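Local coordinates for protection of telomeres protein 1 (Schizosaccharomyces pombe, PDB 4HID) that binds single-stranded telomeric DNA of G-rich sequence, protects the 3' overhang at chromosome ends, and regulates telomerase and telomere length, at residues K92-K97 with L104-H109. The protein carries 1 engineered substitution. Sequence-based numbering, arbitrary orientation.
With nucleotides of chain B.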
loop_
_atom_site.group_PDB
_atom_site.type_symbol
_atom_site.label_atom_id
_atom_site.label_comp_id
_atom_site.label_asym_id
_atom_site.label_seq_id
_atom_site.Cartn_x
_atom_site.Cartn_y
_atom_site.Cartn_z
ATOM N N LYS A 92 8.647 2.883 -3.414
ATOM C CA LYS A 92 9.763 2.621 -4.315
ATOM C C LYS A 92 10.686 1.556 -3.736
ATOM O O LYS A 92 11.208 1.708 -2.639
ATOM C CB LYS A 92 10.544 3.904 -4.594
ATOM C CG LYS A 92 9.997 4.728 -5.747
ATOM C CD LYS A 92 10.783 6.010 -5.935
ATOM C CE LYS A 92 9.977 7.035 -6.711
ATOM N NZ LYS A 92 10.722 8.308 -6.914
ATOM N N ASN A 93 10.869 0.475 -4.485
ATOM C CA ASN A 93 11.751 -0.609 -4.081
ATOM C C ASN A 93 11.430 -1.155 -2.691
ATOM O O ASN A 93 12.326 -1.446 -1.906
ATOM C CB ASN A 93 13.209 -0.161 -4.163
ATOM C CG ASN A 93 13.552 0.440 -5.510
ATOM O OD1 ASN A 93 13.473 -0.228 -6.534
ATOM N ND2 ASN A 93 13.929 1.709 -5.512
ATOM N N VAL A 94 10.146 -1.307 -2.401
ATOM C CA VAL A 94 9.739 -1.909 -1.143
ATOM C C VAL A 94 9.829 -3.427 -1.240
ATOM O O VAL A 94 9.705 -4.001 -2.313
ATOM C CB VAL A 94 8.312 -1.499 -0.738
ATOM C CG1 VAL A 94 8.203 0.017 -0.648
ATOM C CG2 VAL A 94 7.307 -2.054 -1.724
ATOM N N ARG A 95 10.054 -4.062 -0.099
ATOM C CA ARG A 95 10.158 -5.508 -0.010
ATOM C C ARG A 95 8.774 -6.114 0.160
ATOM O O ARG A 95 7.878 -5.482 0.708
ATOM C CB ARG A 95 11.064 -5.890 1.164
ATOM C CG ARG A 95 10.907 -7.313 1.671
ATOM C CD ARG A 95 11.725 -7.542 2.938
ATOM N NE ARG A 95 13.159 -7.463 2.685
ATOM C CZ ARG A 95 14.084 -7.344 3.631
ATOM N NH1 ARG A 95 13.733 -7.284 4.905
ATOM N NH2 ARG A 95 15.362 -7.281 3.301
ATOM N N THR A 96 8.603 -7.340 -0.319
ATOM C CA THR A 96 7.328 -8.029 -0.194
ATOM C C THR A 96 7.497 -9.390 0.485
ATOM O O THR A 96 8.530 -10.040 0.345
ATOM C CB THR A 96 6.642 -8.199 -1.570
ATOM O OG1 THR A 96 7.427 -9.059 -2.401
ATOM C CG2 THR A 96 6.487 -6.851 -2.259
ATOM N N LYS A 97 6.473 -9.811 1.218
ATOM C CA LYS A 97 6.486 -11.096 1.903
ATOM C C LYS A 97 5.060 -11.560 2.158
ATOM O O LYS A 97 4.114 -10.841 1.861
ATOM C CB LYS A 97 7.248 -10.987 3.227
ATOM C CG LYS A 97 6.695 -9.939 4.182
ATOM C CD LYS A 97 6.989 -10.284 5.635
ATOM C CE LYS A 97 6.728 -11.756 5.913
ATOM N NZ LYS A 97 6.040 -11.987 7.208
ATOM N N LEU A 104 -0.099 -11.770 0.757
ATOM C CA LEU A 104 1.004 -10.921 0.338
ATOM C C LEU A 104 0.928 -9.541 0.980
ATOM O O LEU A 104 -0.131 -8.926 1.037
ATOM C CB LEU A 104 1.023 -10.787 -1.186
ATOM C CG LEU A 104 2.072 -9.873 -1.816
ATOM C CD1 LEU A 104 3.471 -10.377 -1.531
ATOM C CD2 LEU A 104 1.839 -9.755 -3.303
ATOM N N GLU A 105 1.949 -9.060 1.434
ATOM C CA GLU A 105 2.032 -7.715 1.966
ATOM C C GLU A 105 3.396 -7.138 1.632
ATOM O O GLU A 105 4.279 -7.847 1.169
ATOM C CB GLU A 105 1.787 -7.697 3.475
ATOM C CG GLU A 105 2.842 -8.398 4.307
ATOM C CD GLU A 105 2.387 -8.610 5.733
ATOM O OE1 GLU A 105 2.348 -7.631 6.496
ATOM O OE2 GLU A 105 2.052 -9.752 6.092
ATOM N N CYS A 106 3.559 -5.845 1.853
ATOM C CA CYS A 106 4.841 -5.210 1.593
ATOM C C CYS A 106 5.388 -4.579 2.871
ATOM O O CYS A 106 4.653 -4.362 3.827
ATOM C CB CYS A 106 4.746 -4.196 0.452
ATOM S SG CYS A 106 3.916 -2.670 0.852
ATOM N N ILE A 107 6.686 -4.312 2.885
ATOM C CA ILE A 107 7.355 -3.874 4.095
ATOM C C ILE A 107 8.407 -2.812 3.823
ATOM O O ILE A 107 9.284 -3.007 2.990
ATOM C CB ILE A 107 8.081 -5.063 4.761
ATOM C CG1 ILE A 107 7.155 -6.278 4.859
ATOM C CG2 ILE A 107 8.637 -4.666 6.119
ATOM C CD1 ILE A 107 6.052 -6.133 5.877
ATOM N N LEU A 108 8.353 -1.721 4.575
ATOM C CA LEU A 108 9.439 -0.756 4.589
ATOM C C LEU A 108 10.236 -0.958 5.878
ATOM O O LEU A 108 9.840 -0.501 6.942
ATOM C CB LEU A 108 8.913 0.674 4.475
ATOM C CG LEU A 108 8.574 1.155 3.061
ATOM C CD1 LEU A 108 8.197 2.620 3.060
ATOM C CD2 LEU A 108 9.729 0.904 2.111
ATOM N N HIS A 109 11.350 -1.672 5.765
ATOM C CA HIS A 109 12.161 -2.052 6.915
ATOM C C HIS A 109 13.294 -1.064 7.135
ATOM O O HIS A 109 13.653 -0.316 6.234
ATOM C CB HIS A 109 12.748 -3.446 6.702
ATOM C CG HIS A 109 13.662 -3.541 5.519
ATOM N ND1 HIS A 109 13.221 -3.903 4.266
ATOM C CD2 HIS A 109 14.992 -3.320 5.401
ATOM C CE1 HIS A 109 14.241 -3.904 3.426
ATOM N NE2 HIS A 109 15.327 -3.554 4.091
ATOM P P DC B 2 7.208 -9.173 15.868
ATOM O OP1 DC B 2 7.280 -9.380 17.323
ATOM O OP2 DC B 2 6.559 -10.173 15.000
ATOM O "O5'" DC B 2 6.547 -7.749 15.593
ATOM C "C5'" DC B 2 5.149 -7.576 15.705
ATOM C "C4'" DC B 2 4.430 -7.745 14.378
ATOM O "O4'" DC B 2 5.343 -7.991 13.285
ATOM C "C3'" DC B 2 3.451 -8.912 14.345
ATOM O "O3'" DC B 2 2.143 -8.388 14.447
ATOM C "C2'" DC B 2 3.705 -9.594 12.997
ATOM C "C1'" DC B 2 4.566 -8.574 12.264
ATOM N N1 DC B 2 5.479 -9.138 11.228
ATOM C C2 DC B 2 5.132 -9.093 9.871
ATOM O O2 DC B 2 4.054 -8.591 9.521
ATOM N N3 DC B 2 5.990 -9.611 8.960
ATOM C C4 DC B 2 7.140 -10.153 9.356
ATOM N N4 DC B 2 7.953 -10.651 8.418
ATOM C C5 DC B 2 7.511 -10.205 10.729
ATOM C C6 DC B 2 6.661 -9.689 11.620
ATOM O "O5'" DG B 1 11.644 -10.365 12.030
ATOM C "C5'" DG B 1 10.988 -10.808 13.202
ATOM C "C4'" DG B 1 10.571 -9.640 14.075
ATOM O "O4'" DG B 1 11.271 -8.437 13.667
ATOM C "C3'" DG B 1 9.091 -9.291 14.041
ATOM O "O3'" DG B 1 8.699 -8.931 15.352
ATOM C "C2'" DG B 1 9.042 -8.102 13.083
ATOM C "C1'" DG B 1 10.351 -7.397 13.412
ATOM N N9 DG B 1 10.911 -6.574 12.340
ATOM C C8 DG B 1 11.110 -6.941 11.034
ATOM N N7 DG B 1 11.638 -6.001 10.305
ATOM C C5 DG B 1 11.805 -4.941 11.184
ATOM C C6 DG B 1 12.337 -3.646 10.964
ATOM O O6 DG B 1 12.778 -3.161 9.916
ATOM N N1 DG B 1 12.325 -2.879 12.120
ATOM C C2 DG B 1 11.861 -3.310 13.336
ATOM N N2 DG B 1 11.933 -2.426 14.338
ATOM N N3 DG B 1 11.363 -4.519 13.556
ATOM C C4 DG B 1 11.364 -5.280 12.439
#
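With CG of Arg-95 trans to its own backbone N (chi1 160°) and the chain bent at chi3, the guanidinium settles flat over the ring of His-109, whose first torsion of 62° turns the imidazole toward it. This flat stack, centres 3.8 Å apart and planes 11° apart, lies at one end of an antiparallel beta hairpin in an OB-fold DNA-binding domain. Were Arg-95 replaced by alanine, the imidazole would probably lose its stacking partner and be freer to turn. In the backbone ladder, Lys-97 and Glu-105 pair by two nearly straight bonds, while Arg-95 and Ile-107 pair unevenly, with Ile-107 N to Arg-95 O at 2.7 Å and a weak return bond. Just past the corner at Asn-93, Val-94 CG1 presses against Leu-108 CD2 at 3.3 Å, tighter than usual, within a layer shared with Cys-106 and Phe-19. On the DNA face, Lys-97 and Glu-105 run side by side, and the carboxylate of Glu-105 forms a salt bridge with Arg-68. The lysine chain runs on beside the base of DC2 of chain B, off its plane, after its aliphatic part has crossed Ile-107, with Lys-97 CG 3.8 Å from Ile-107 CG1.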